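Long-range contacts in putative exported protein (Peptoclostridium difficile, PDB 5TTA), which is of unknown function but is probably exported from the cell and belongs to an uncharacterised family of the E-set clan: residues S46-D51 and G199-K204; Y55-N60 and G117-I122; L89-D94 and F188-K193; D94-A99 and S123-K128. All coordinates share one frame; numbering follows the deposited sequence.

Contact 1 (S46-D51 and G199-K204); sequences SKIQYD and GEHGVK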
loop_
_atom_site.group_PDB
_atom_site.type_symbol
_atom_site.label_atom_id
_atom_site.label_comp_id
_atom_site.label_asym_id
_atom_site.label_seq_id
_atom_site.Cartn_x
_atom_site.Cartn_y
_atom_site.Cartn_z
ATOM N N SER A 46 12.165 15.795 -25.223
ATOM C CA SER A 46 11.997 14.356 -25.045
ATOM C C SER A 46 12.835 13.702 -26.127
ATOM O O SER A 46 12.688 14.038 -27.305
ATOM C CB SER A 46 10.524 13.914 -25.117
ATOM O OG SER A 46 9.926 14.325 -26.320
ATOM N N LYS A 47 13.757 12.830 -25.720
ATOM C CA LYS A 47 14.868 12.402 -26.556
ATOM C C LYS A 47 15.270 10.999 -26.121
ATOM O O LYS A 47 15.183 10.667 -24.949
ATOM C CB LYS A 47 16.091 13.323 -26.395
ATOM C CG LYS A 47 16.222 14.462 -27.381
ATOM C CD LYS A 47 17.519 15.258 -27.141
ATOM C CE LYS A 47 18.768 14.430 -27.424
ATOM N NZ LYS A 47 18.888 14.033 -28.863
ATOM N N ILE A 48 15.735 10.200 -27.052
ATOM C CA ILE A 48 16.324 8.901 -26.716
ATOM C C ILE A 48 17.717 9.170 -26.205
ATOM O O ILE A 48 18.483 9.898 -26.852
ATOM C CB ILE A 48 16.399 7.979 -27.944
ATOM C CG1 ILE A 48 15.054 7.888 -28.636
ATOM C CG2 ILE A 48 16.972 6.599 -27.552
ATOM C CD1 ILE A 48 14.294 6.650 -28.325
ATOM N N GLN A 49 18.033 8.608 -25.040
ATOM C CA GLN A 49 19.377 8.606 -24.496
ATOM C C GLN A 49 19.736 7.181 -24.089
ATOM O O GLN A 49 18.862 6.375 -23.747
ATOM C CB GLN A 49 19.478 9.564 -23.305
ATOM C CG GLN A 49 19.012 10.980 -23.688
ATOM C CD GLN A 49 19.238 12.048 -22.617
ATOM O OE1 GLN A 49 19.788 11.779 -21.542
ATOM N NE2 GLN A 49 18.796 13.277 -22.913
ATOM N N TYR A 50 21.029 6.876 -24.138
ATOM C CA TYR A 50 21.545 5.556 -23.777
ATOM C C TYR A 50 22.367 5.649 -22.502
ATOM O O TYR A 50 23.117 6.613 -22.305
ATOM C CB TYR A 50 22.400 4.990 -24.908
ATOM C CG TYR A 50 21.659 5.004 -26.220
ATOM C CD1 TYR A 50 21.670 6.129 -27.045
ATOM C CD2 TYR A 50 20.900 3.908 -26.606
ATOM C CE1 TYR A 50 20.955 6.140 -28.242
ATOM C CE2 TYR A 50 20.200 3.902 -27.797
ATOM C CZ TYR A 50 20.225 5.006 -28.607
ATOM O OH TYR A 50 19.524 4.970 -29.791
ATOM N N ASP A 51 22.242 4.642 -21.641
ATOM C CA ASP A 51 22.962 4.720 -20.385
ATOM C C ASP A 51 24.458 4.485 -20.614
ATOM O O ASP A 51 24.912 4.142 -21.716
ATOM C CB ASP A 51 22.370 3.748 -19.362
ATOM C CG ASP A 51 22.615 2.268 -19.698
ATOM O OD1 ASP A 51 23.696 1.896 -20.218
ATOM O OD2 ASP A 51 21.720 1.451 -19.383
ATOM N N GLY A 199 23.784 -0.177 -31.718
ATOM C CA GLY A 199 23.393 1.057 -31.090
ATOM C C GLY A 199 22.329 1.840 -31.833
ATOM O O GLY A 199 21.972 2.935 -31.381
ATOM N N GLU A 200 21.813 1.321 -32.946
ATOM C CA GLU A 200 20.854 2.061 -33.760
ATOM C C GLU A 200 19.447 1.952 -33.188
ATOM O O GLU A 200 19.042 0.896 -32.694
ATOM C CB GLU A 200 20.841 1.547 -35.199
ATOM C CG GLU A 200 22.186 1.492 -35.880
ATOM C CD GLU A 200 22.119 0.729 -37.195
ATOM O OE1 GLU A 200 22.223 1.370 -38.266
ATOM O OE2 GLU A 200 21.939 -0.512 -37.155
ATOM N N HIS A 201 18.692 3.047 -33.293
ATOM C CA HIS A 201 17.302 3.092 -32.864
ATOM C C HIS A 201 16.456 3.614 -34.020
ATOM O O HIS A 201 16.759 4.677 -34.570
ATOM C CB HIS A 201 17.127 3.980 -31.635
ATOM C CG HIS A 201 16.011 3.546 -30.741
ATOM N ND1 HIS A 201 14.711 3.425 -31.182
ATOM C CD2 HIS A 201 16.004 3.170 -29.442
ATOM C CE1 HIS A 201 13.950 2.997 -30.191
ATOM N NE2 HIS A 201 14.707 2.848 -29.122
ATOM N N GLY A 202 15.398 2.876 -34.381
ATOM C CA GLY A 202 14.544 3.324 -35.471
ATOM C C GLY A 202 13.828 4.623 -35.156
ATOM O O GLY A 202 13.417 5.354 -36.068
ATOM N N VAL A 203 13.635 4.908 -33.878
ATOM C CA VAL A 203 12.981 6.141 -33.445
ATOM C C VAL A 203 14.006 7.265 -33.484
ATOM O O VAL A 203 15.034 7.199 -32.806
ATOM C CB VAL A 203 12.389 6.000 -32.039
ATOM C CG1 VAL A 203 11.890 7.358 -31.546
ATOM C CG2 VAL A 203 11.279 4.971 -32.008
ATOM N N LYS A 204 13.724 8.302 -34.277
ATOM C CA LYS A 204 14.600 9.460 -34.384
ATOM C C LYS A 204 14.080 10.648 -33.594
ATOM O O LYS A 204 14.877 11.428 -33.060
ATOM C CB LYS A 204 14.765 9.850 -35.866
ATOM C CG LYS A 204 15.701 11.015 -36.139
ATOM C CD LYS A 204 17.133 10.717 -35.721
ATOM C CE LYS A 204 18.123 11.532 -36.547
ATOM N NZ LYS A 204 18.105 12.960 -36.171
#
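Tyr50 and Ile48, two residues apart on strand 41-50, reach out from the same side of the strand to meet the segment Gly199-Lys204. The first encounter is at Gly199, whose carbonyl O lies 3.6 Å from Tyr50 OH, approaching the ring end obliquely. His201 makes the largest contribution of its segment and is touched in two ways. Its CB sits at the edge of the tyrosine, near the ring plane, with Tyr50 OH only 3.2 Å from His201 CB. Its imidazole offers one face to Ile48, and the terminal methyl CD1 stands 4.0 Å from the ring centroid, 12° off the normal, in a CH-pi contact. The isoleucine and the imidazole cross at about a right angle, and the methyl is set down over the middle of the ring; the CG2 branch reaches the ring only at His201 CD2, 4.0 Å away. Both ring nitrogens are engaged, which fixes the rotation of the imidazole: Val203 N donates to His201 ND1 over 3.3 Å, tilted 16° out of the ring plane, while NE2 is bonded to the carbonyl of Leu190. Past Gly202, Val203 closes the apolar patch. Val203 CG1, anti to the backbone N (chi1 172°), meets Ile48 CD1 at 4.1 Å, so this one methyl is shared between imidazole and valine. The hairpin of strands 194-195 and 200-201 is thereby laid against an outermost strand of the three-stranded antiparallel sheet through side chains, a packing of hairpin on sheet.

Contact 2 (Y55-N60 and G117-I122); sequences YHWPSN and GIVTGI
The turn that joins the antiparallel strands 41-50 and 58-66 meets the loop leading into strand 121-123 where the Tyr55 ring covers Gly117. Gly117 CA lies 3.5 Å from the ring centroid and 13° off its normal, a CH-pi contact made close by the absence of a side chain on the glycine. With CG anti to its own carbonyl carbon (chi1 -48°), the ring also spreads along the next peptide: Tyr55 CD2 is 3.3 Å from Gly117 C. Farther on, Tyr55 CE2 touches Ile118 CG1 at 4.1 Å. The tyrosine hydroxyl is held by Asp115, whose other carboxylate oxygen takes the amide of Gly117. Trp57 arrives edge-on. Its NE1 donates to Gly117 O over 2.8 Å in a nearly straight bond (167°), with the oxygen in the indole plane. Beside that bond the Val119 branch CG2 packs obliquely on the indole, 3.8 Å from Trp57 CE2. Gln196 NE2 gives Gly117 O a second donor. One glycine is thus gripped at its N-H, its CA and its carbonyl, and the buried indole N-H is satisfied by a backbone oxygen, so the two loops hold each other by polar and aromatic contacts together.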
loop_
_atom_site.group_PDB
_atom_site.type_symbol
_atom_site.label_atom_id
_atom_site.label_comp_id
_atom_site.label_asym_id
_atom_site.label_seq_id
_atom_site.Cartn_x
_atom_site.Cartn_y
_atom_site.Cartn_z
ATOM N N TYR A 55 26.118 -1.923 -21.828
ATOM C CA TYR A 55 24.937 -2.371 -22.552
ATOM C C TYR A 55 24.150 -1.223 -23.164
ATOM O O TYR A 55 23.304 -1.474 -24.035
ATOM C CB TYR A 55 24.027 -3.188 -21.629
ATOM C CG TYR A 55 24.824 -4.247 -20.861
ATOM C CD1 TYR A 55 25.211 -4.044 -19.538
ATOM C CD2 TYR A 55 25.224 -5.418 -21.482
ATOM C CE1 TYR A 55 25.954 -5.003 -18.852
ATOM C CE2 TYR A 55 25.966 -6.385 -20.797
ATOM C CZ TYR A 55 26.328 -6.164 -19.484
ATOM O OH TYR A 55 27.076 -7.123 -18.811
ATOM N N HIS A 56 24.410 0.011 -22.738
ATOM C CA HIS A 56 23.860 1.216 -23.379
ATOM C C HIS A 56 22.361 1.077 -23.644
ATOM O O HIS A 56 21.879 1.244 -24.764
ATOM C CB HIS A 56 24.618 1.529 -24.670
ATOM C CG HIS A 56 26.082 1.774 -24.458
ATOM N ND1 HIS A 56 26.556 2.880 -23.787
ATOM C CD2 HIS A 56 27.173 1.054 -24.815
ATOM C CE1 HIS A 56 27.878 2.834 -23.742
ATOM N NE2 HIS A 56 28.278 1.734 -24.356
ATOM N N TRP A 57 21.616 0.796 -22.583
ATOM C CA TRP A 57 20.184 0.619 -22.759
ATOM C C TRP A 57 19.524 1.950 -23.140
ATOM O O TRP A 57 19.912 3.011 -22.632
ATOM C CB TRP A 57 19.535 0.073 -21.504
ATOM C CG TRP A 57 19.728 -1.424 -21.293
ATOM C CD1 TRP A 57 20.576 -2.274 -21.980
ATOM C CD2 TRP A 57 19.080 -2.212 -20.305
ATOM N NE1 TRP A 57 20.448 -3.558 -21.490
ATOM C CE2 TRP A 57 19.544 -3.544 -20.454
ATOM C CE3 TRP A 57 18.118 -1.931 -19.320
ATOM C CZ2 TRP A 57 19.082 -4.586 -19.649
ATOM C CZ3 TRP A 57 17.667 -2.974 -18.515
ATOM C CH2 TRP A 57 18.160 -4.283 -18.678
ATOM N N PRO A 58 18.529 1.921 -24.029
ATOM C CA PRO A 58 17.848 3.151 -24.481
ATOM C C PRO A 58 16.679 3.540 -23.597
ATOM O O PRO A 58 15.881 2.698 -23.174
ATOM C CB PRO A 58 17.321 2.761 -25.874
ATOM C CG PRO A 58 16.957 1.291 -25.720
ATOM C CD PRO A 58 18.027 0.713 -24.714
ATOM N N SER A 59 16.543 4.850 -23.357
ATOM C CA SER A 59 15.369 5.362 -22.657
ATOM C C SER A 59 14.837 6.603 -23.362
ATOM O O SER A 59 15.595 7.420 -23.886
ATOM C CB SER A 59 15.652 5.763 -21.192
ATOM O OG SER A 59 15.991 4.664 -20.355
ATOM N N ASN A 60 13.520 6.767 -23.297
ATOM C CA ASN A 60 12.875 8.036 -23.652
ATOM C C ASN A 60 13.023 8.962 -22.448
ATOM O O ASN A 60 12.403 8.725 -21.405
ATOM C CB ASN A 60 11.416 7.727 -23.995
ATOM C CG ASN A 60 10.555 8.966 -24.218
ATOM O OD1 ASN A 60 9.321 8.882 -24.170
ATOM N ND2 ASN A 60 11.172 10.068 -24.466
ATOM N N GLY A 117 22.154 -7.910 -19.135
ATOM C CA GLY A 117 22.419 -6.694 -19.878
ATOM C C GLY A 117 22.246 -6.873 -21.373
ATOM O O GLY A 117 21.915 -5.920 -22.076
ATOM N N ILE A 118 22.434 -8.095 -21.867
ATOM C CA ILE A 118 22.331 -8.403 -23.289
ATOM C C ILE A 118 20.863 -8.674 -23.610
ATOM O O ILE A 118 20.273 -9.654 -23.146
ATOM C CB ILE A 118 23.231 -9.586 -23.659
ATOM C CG1 ILE A 118 24.698 -9.189 -23.482
ATOM C CG2 ILE A 118 22.977 -10.039 -25.074
ATOM C CD1 ILE A 118 25.665 -10.342 -23.531
ATOM N N VAL A 119 20.257 -7.801 -24.404
ATOM C CA VAL A 119 18.826 -7.870 -24.648
ATOM C C VAL A 119 18.637 -8.672 -25.928
ATOM O O VAL A 119 19.002 -8.213 -27.016
ATOM C CB VAL A 119 18.218 -6.462 -24.743
ATOM C CG1 VAL A 119 16.720 -6.514 -25.042
ATOM C CG2 VAL A 119 18.494 -5.705 -23.437
ATOM N N THR A 120 18.099 -9.887 -25.795
ATOM C CA THR A 120 17.913 -10.758 -26.948
ATOM C C THR A 120 16.574 -10.534 -27.646
ATOM O O THR A 120 16.403 -10.997 -28.781
ATOM C CB THR A 120 18.052 -12.237 -26.535
ATOM O OG1 THR A 120 16.849 -12.694 -25.909
ATOM C CG2 THR A 120 19.209 -12.421 -25.546
ATOM N N GLY A 121 15.645 -9.823 -27.008
ATOM C CA GLY A 121 14.342 -9.554 -27.594
ATOM C C GLY A 121 13.531 -8.669 -26.666
ATOM O O GLY A 121 14.016 -8.214 -25.620
ATOM N N ILE A 122 12.273 -8.434 -27.056
ATOM C CA ILE A 122 11.350 -7.637 -26.258
ATOM C C ILE A 122 10.093 -8.444 -25.938
ATOM O O ILE A 122 9.700 -9.360 -26.671
ATOM C CB ILE A 122 10.977 -6.315 -26.967
ATOM C CG1 ILE A 122 10.220 -6.587 -28.258
ATOM C CG2 ILE A 122 12.223 -5.491 -27.270
ATOM C CD1 ILE A 122 9.614 -5.337 -28.857
#

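Contact 3 (L89-D94 and F188-K193); sequences LELYWD and FLLFDK
Tyr92 and Asp192 form the direct polar link: Tyr92 N donates to Asp192 OD2 over 2.8 Å at 162°. The oxygen is met on its anti side, with the donor 29° out of the carboxylate plane. Asp192 CG lies anti to the backbone N (chi1 -166°), which carries the carboxylate across to the segment 89-94, where it also passes obliquely by the tyrosine ring. Waters extend the polar seam in both directions. One donates to Glu90 O at 2.9 Å and accepts from Lys193 NZ at 2.7 Å; another accepts from Asp192 N and lies within bonding distance of Tyr92 O. A third donates to Trp93 O at 2.7 Å and to Leu189 O at 2.8 Å, joining two carbonyls that could not bond each other. Apolar contacts complete the junction. The lysine chain, bent at chi2, crosses Leu91, with Lys193 CG 3.7 Å from Leu91 CD2. Leu190 runs alongside Trp93, its CD1 reaching Trp93 CE3 at 4.0 Å. Leu91 CD1 in turn sits over the face of the Trp93 indole, whose NE1 is bonded to Ser129 O. The two segments run roughly antiparallel: 89-94 leaves strand 88-89 with Leu91 and Trp93 on Ala81 of strand 72-82, while 188-193 continues strand 183-189, Leu190 still bonded through its backbone to Pro58 of strand 58-66.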
loop_
_atom_site.group_PDB
_atom_site.type_symbol
_atom_site.label_atom_id
_atom_site.label_comp_id
_atom_site.label_asym_id
_atom_site.label_seq_id
_atom_site.Cartn_x
_atom_site.Cartn_y
_atom_site.Cartn_z
ATOM N N LEU A 89 5.569 6.238 -36.218
ATOM C CA LEU A 89 5.902 4.854 -35.872
ATOM C C LEU A 89 4.941 4.322 -34.824
ATOM O O LEU A 89 4.661 5.006 -33.828
ATOM C CB LEU A 89 7.338 4.739 -35.342
ATOM C CG LEU A 89 8.420 5.086 -36.356
ATOM C CD1 LEU A 89 9.767 5.205 -35.636
ATOM C CD2 LEU A 89 8.463 4.018 -37.413
ATOM N N GLU A 90 4.457 3.095 -35.035
ATOM C CA GLU A 90 3.743 2.362 -33.994
ATOM C C GLU A 90 4.757 1.582 -33.168
ATOM O O GLU A 90 5.537 0.798 -33.727
ATOM C CB GLU A 90 2.727 1.387 -34.580
ATOM C CG GLU A 90 1.563 2.037 -35.265
ATOM C CD GLU A 90 0.552 1.015 -35.748
ATOM O OE1 GLU A 90 -0.385 0.690 -34.985
ATOM O OE2 GLU A 90 0.711 0.534 -36.887
ATOM N N LEU A 91 4.723 1.778 -31.849
ATOM C CA LEU A 91 5.655 1.137 -30.929
ATOM C C LEU A 91 4.953 0.244 -29.915
ATOM O O LEU A 91 3.814 0.483 -29.529
ATOM C CB LEU A 91 6.471 2.186 -30.132
ATOM C CG LEU A 91 7.278 3.174 -30.978
ATOM C CD1 LEU A 91 8.122 4.038 -30.035
ATOM C CD2 LEU A 91 8.173 2.439 -31.951
ATOM N N TYR A 92 5.674 -0.792 -29.466
ATOM C CA TYR A 92 5.441 -1.385 -28.154
ATOM C C TYR A 92 6.155 -0.503 -27.127
ATOM O O TYR A 92 7.294 -0.765 -26.720
ATOM C CB TYR A 92 5.957 -2.826 -28.117
ATOM C CG TYR A 92 5.214 -3.779 -29.023
ATOM C CD1 TYR A 92 3.935 -4.228 -28.697
ATOM C CD2 TYR A 92 5.800 -4.251 -30.195
ATOM C CE1 TYR A 92 3.259 -5.121 -29.512
ATOM C CE2 TYR A 92 5.121 -5.161 -31.027
ATOM C CZ TYR A 92 3.854 -5.585 -30.669
ATOM O OH TYR A 92 3.164 -6.461 -31.471
ATOM N N TRP A 93 5.464 0.576 -26.706
ATOM C CA TRP A 93 6.119 1.657 -25.970
ATOM C C TRP A 93 6.688 1.202 -24.631
ATOM O O TRP A 93 7.735 1.705 -24.199
ATOM C CB TRP A 93 5.137 2.800 -25.703
ATOM C CG TRP A 93 4.854 3.649 -26.902
ATOM C CD1 TRP A 93 3.928 3.417 -27.892
ATOM C CD2 TRP A 93 5.516 4.869 -27.237
ATOM N NE1 TRP A 93 3.974 4.448 -28.821
ATOM C CE2 TRP A 93 4.929 5.355 -28.429
ATOM C CE3 TRP A 93 6.537 5.617 -26.621
ATOM C CZ2 TRP A 93 5.358 6.547 -29.048
ATOM C CZ3 TRP A 93 6.960 6.797 -27.212
ATOM C CH2 TRP A 93 6.359 7.269 -28.425
ATOM N N ASP A 94 5.959 0.351 -23.908
ATOM C CA ASP A 94 6.373 -0.121 -22.589
ATOM C C ASP A 94 6.813 -1.585 -22.601
ATOM O O ASP A 94 6.665 -2.283 -21.594
ATOM C CB ASP A 94 5.259 0.096 -21.560
ATOM C CG ASP A 94 3.924 -0.512 -21.969
ATOM O OD1 ASP A 94 3.858 -1.252 -22.978
ATOM O OD2 ASP A 94 2.910 -0.259 -21.258
ATOM N N PHE A 188 12.112 6.637 -19.331
ATOM C CA PHE A 188 11.342 5.418 -19.561
ATOM C C PHE A 188 12.050 4.554 -20.595
ATOM O O PHE A 188 12.239 4.981 -21.737
ATOM C CB PHE A 188 9.930 5.763 -20.029
ATOM C CG PHE A 188 9.273 6.822 -19.199
ATOM C CD1 PHE A 188 9.429 8.168 -19.524
ATOM C CD2 PHE A 188 8.513 6.474 -18.091
ATOM C CE1 PHE A 188 8.822 9.153 -18.780
ATOM C CE2 PHE A 188 7.905 7.467 -17.321
ATOM C CZ PHE A 188 8.044 8.801 -17.684
ATOM N N LEU A 189 12.416 3.327 -20.193
ATOM C CA LEU A 189 13.094 2.399 -21.101
ATOM C C LEU A 189 12.292 2.234 -22.394
ATOM O O LEU A 189 11.059 2.134 -22.370
ATOM C CB LEU A 189 13.308 1.039 -20.402
ATOM C CG LEU A 189 14.414 1.075 -19.326
ATOM C CD1 LEU A 189 14.484 -0.240 -18.487
ATOM C CD2 LEU A 189 15.734 1.304 -20.037
ATOM N N LEU A 190 12.998 2.228 -23.535
ATOM C CA LEU A 190 12.344 2.189 -24.868
ATOM C C LEU A 190 13.100 1.196 -25.766
ATOM O O LEU A 190 13.890 1.568 -26.636
ATOM C CB LEU A 190 12.274 3.592 -25.470
ATOM C CG LEU A 190 11.330 3.738 -26.676
ATOM C CD1 LEU A 190 9.920 3.632 -26.134
ATOM C CD2 LEU A 190 11.521 5.068 -27.333
ATOM N N PHE A 191 12.866 -0.103 -25.507
ATOM C CA PHE A 191 13.553 -1.184 -26.204
ATOM C C PHE A 191 13.064 -1.404 -27.626
ATOM O O PHE A 191 13.866 -1.770 -28.486
ATOM C CB PHE A 191 13.401 -2.484 -25.412
ATOM C CG PHE A 191 14.087 -2.454 -24.082
ATOM C CD1 PHE A 191 13.355 -2.527 -22.914
ATOM C CD2 PHE A 191 15.471 -2.299 -24.008
ATOM C CE1 PHE A 191 13.989 -2.505 -21.670
ATOM C CE2 PHE A 191 16.130 -2.280 -22.770
ATOM C CZ PHE A 191 15.387 -2.378 -21.600
ATOM N N ASP A 192 11.782 -1.170 -27.915
ATOM C CA ASP A 192 11.282 -1.440 -29.268
ATOM C C ASP A 192 12.012 -0.590 -30.309
ATOM O O ASP A 192 12.206 0.617 -30.118
ATOM C CB ASP A 192 9.773 -1.192 -29.335
ATOM C CG ASP A 192 9.145 -1.773 -30.606
ATOM O OD1 ASP A 192 9.788 -2.624 -31.258
ATOM O OD2 ASP A 192 8.013 -1.379 -30.959
ATOM N N LYS A 193 12.438 -1.241 -31.406
ATOM C CA LYS A 193 13.137 -0.675 -32.584
ATOM C C LYS A 193 14.606 -0.385 -32.294
ATOM O O LYS A 193 15.269 0.232 -33.125
ATOM C CB LYS A 193 12.496 0.615 -33.127
ATOM C CG LYS A 193 10.971 0.533 -33.353
ATOM C CD LYS A 193 10.611 -0.331 -34.538
ATOM C CE LYS A 193 9.141 -0.134 -34.921
ATOM N NZ LYS A 193 8.786 -0.974 -36.083
HETATM O O HOH W 1 7.001 -2.162 -33.046
HETATM O O HOH W 2 6.119 -0.450 -36.258
HETATM O O HOH W 3 9.876 -0.012 -26.326
HETATM O O HOH W 4 8.821 3.703 -22.717
#

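Contact 4 (D94-A99 and S123-K128); sequences DAQNVA and SPVSPK
Asp94 grips Ser126 with both carboxylate oxygens. Ser126 N donates to Asp94 OD1 over 2.8 Å at 163°, and the hydroxyl Ser126 OG gives a short bond of 2.5 Å to Asp94 OD2; each donor comes in on the syn side of its oxygen, somewhat out of the carboxylate plane. A chi1 of 54° places the aspartate CG between its own backbone N and carbonyl carbon, and so brings the carboxylate to Ser126. A water strengthens the clasp: it donates to Asp94 OD1 at 2.9 Å and to Ser126 O, and accepts from Val125 N, linking the carboxylate to two backbone groups of the loop. Gln96 and Ser123 follow as an antiparallel hydrogen-bonded pair, with Gln96 N to Ser123 O at 2.9 Å and Ser123 N to Gln96 O at 2.7 Å. Their side chains share one face of the ribbon, where a second water, 2.6 Å from Gln96 NE2, also meets Ser123 OG and Pro124 O. Packing fills the flanks. The extended Gln96 chain is crossed by Val125, whose CG2 lies 3.9 Å from Gln96 CG, while at the other end Val98 CG2 rests 3.8 Å from Ser123 CB. The pair Gln96-Ser123 lies at the end of the two-stranded antiparallel ribbon of 96-98 with 121-123, whose backbone bonding continues from Val98 to Gly121 and Thr120. Asn97 points away from 123-128, and its side chain touches Trp57 and Phe191; beyond the clasp the loop goes on to strand 131-135.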
loop_
_atom_site.group_PDB
_atom_site.type_symbol
_atom_site.label_atom_id
_atom_site.label_comp_id
_atom_site.label_asym_id
_atom_site.label_seq_id
_atom_site.Cartn_x
_atom_site.Cartn_y
_atom_site.Cartn_z
ATOM N N ASP A 94 5.959 0.351 -23.908
ATOM C CA ASP A 94 6.373 -0.121 -22.589
ATOM C C ASP A 94 6.813 -1.585 -22.601
ATOM O O ASP A 94 6.665 -2.283 -21.594
ATOM C CB ASP A 94 5.259 0.096 -21.560
ATOM C CG ASP A 94 3.924 -0.512 -21.969
ATOM O OD1 ASP A 94 3.858 -1.252 -22.978
ATOM O OD2 ASP A 94 2.910 -0.259 -21.258
ATOM N N ALA A 95 7.421 -2.045 -23.701
ATOM C CA ALA A 95 7.915 -3.416 -23.761
ATOM C C ALA A 95 9.024 -3.639 -22.736
ATOM O O ALA A 95 9.826 -2.745 -22.450
ATOM C CB ALA A 95 8.441 -3.736 -25.151
ATOM N N GLN A 96 9.095 -4.865 -22.222
ATOM C CA GLN A 96 10.171 -5.284 -21.335
ATOM C C GLN A 96 11.262 -6.004 -22.118
ATOM O O GLN A 96 11.013 -6.597 -23.170
ATOM C CB GLN A 96 9.654 -6.214 -20.238
ATOM C CG GLN A 96 8.574 -5.624 -19.349
ATOM C CD GLN A 96 8.127 -6.598 -18.273
ATOM O OE1 GLN A 96 8.573 -6.513 -17.126
ATOM N NE2 GLN A 96 7.243 -7.534 -18.637
ATOM N N ASN A 97 12.478 -5.956 -21.587
ATOM C CA ASN A 97 13.592 -6.629 -22.223
ATOM C C ASN A 97 13.530 -8.110 -21.888
ATOM O O ASN A 97 13.026 -8.503 -20.835
ATOM C CB ASN A 97 14.923 -6.023 -21.761
ATOM C CG ASN A 97 15.101 -6.074 -20.249
ATOM O OD1 ASN A 97 14.362 -5.445 -19.492
ATOM N ND2 ASN A 97 16.081 -6.836 -19.804
ATOM N N VAL A 98 14.040 -8.926 -22.794
ATOM C CA VAL A 98 14.154 -10.365 -22.575
ATOM C C VAL A 98 15.633 -10.729 -22.587
ATOM O O VAL A 98 16.430 -10.109 -23.296
ATOM C CB VAL A 98 13.368 -11.158 -23.648
ATOM C CG1 VAL A 98 13.410 -12.656 -23.371
ATOM C CG2 VAL A 98 11.914 -10.664 -23.721
ATOM N N ALA A 99 16.000 -11.720 -21.775
ATOM C CA ALA A 99 17.369 -12.217 -21.669
ATOM C C ALA A 99 17.491 -13.597 -22.306
ATOM O O ALA A 99 16.496 -14.271 -22.590
ATOM C CB ALA A 99 17.821 -12.280 -20.202
ATOM N N SER A 123 9.461 -8.078 -24.824
ATOM C CA SER A 123 8.195 -8.660 -24.382
ATOM C C SER A 123 7.153 -7.555 -24.237
ATOM O O SER A 123 7.219 -6.763 -23.274
ATOM C CB SER A 123 8.373 -9.400 -23.058
ATOM O OG SER A 123 7.162 -10.024 -22.652
ATOM N N PRO A 124 6.175 -7.475 -25.139
ATOM C CA PRO A 124 5.177 -6.400 -25.064
ATOM C C PRO A 124 4.400 -6.397 -23.754
ATOM O O PRO A 124 4.182 -7.433 -23.115
ATOM C CB PRO A 124 4.252 -6.694 -26.254
ATOM C CG PRO A 124 5.106 -7.443 -27.209
ATOM C CD PRO A 124 6.059 -8.255 -26.382
ATOM N N VAL A 125 3.997 -5.192 -23.357
ATOM C CA VAL A 125 3.125 -4.976 -22.214
ATOM C C VAL A 125 1.801 -4.428 -22.750
ATOM O O VAL A 125 0.835 -5.183 -22.895
ATOM C CB VAL A 125 3.826 -4.071 -21.183
ATOM C CG1 VAL A 125 2.886 -3.644 -20.096
ATOM C CG2 VAL A 125 4.973 -4.880 -20.553
ATOM N N SER A 126 1.761 -3.133 -23.106
ATOM C CA SER A 126 0.620 -2.514 -23.771
ATOM C C SER A 126 0.594 -2.879 -25.264
ATOM O O SER A 126 1.623 -3.218 -25.847
ATOM C CB SER A 126 0.686 -0.996 -23.607
ATOM O OG SER A 126 0.605 -0.629 -22.235
ATOM N N PRO A 127 -0.577 -2.826 -25.905
ATOM C CA PRO A 127 -0.636 -3.081 -27.353
ATOM C C PRO A 127 0.220 -2.110 -28.160
ATOM O O PRO A 127 0.412 -0.956 -27.783
ATOM C CB PRO A 127 -2.125 -2.885 -27.686
ATOM C CG PRO A 127 -2.848 -3.291 -26.418
ATOM C CD PRO A 127 -1.925 -2.689 -25.313
ATOM N N LYS A 128 0.669 -2.563 -29.332
ATOM C CA LYS A 128 1.379 -1.661 -30.242
ATOM C C LYS A 128 0.481 -0.476 -30.592
ATOM O O LYS A 128 -0.729 -0.646 -30.784
ATOM C CB LYS A 128 1.792 -2.406 -31.521
ATOM C CG LYS A 128 2.739 -1.582 -32.425
ATOM C CD LYS A 128 2.877 -2.148 -33.843
ATOM C CE LYS A 128 3.938 -3.209 -33.959
ATOM N NZ LYS A 128 3.820 -3.951 -35.255
HETATM O O HOH W 5 4.430 -2.907 -25.237
HETATM O O HOH W 6 5.895 -8.383 -20.749
#

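From the N terminus, strand 41-50 first enters contact 1, which closes the longest loop, from 46-51 to 199-204, with the other three contacts nested inside it. Contact 2 then joins the turn before strand 58-66 to 117-122. Contact 3, from 89-94 to 188-193, crosses contact 2 along the chain and encloses contact 4, from 94-99 to 123-128, which also crosses contact 2. Contacts 3 and 4 share Asp94. Contacts 1, 2 and 3 all reach the three-stranded sheet of 41-50, 58-66 and 183-189, whereas contacts 2 and 4 share the ribbon of 96-98 and 121-123, so contact 2 ties the ribbon to the sheet.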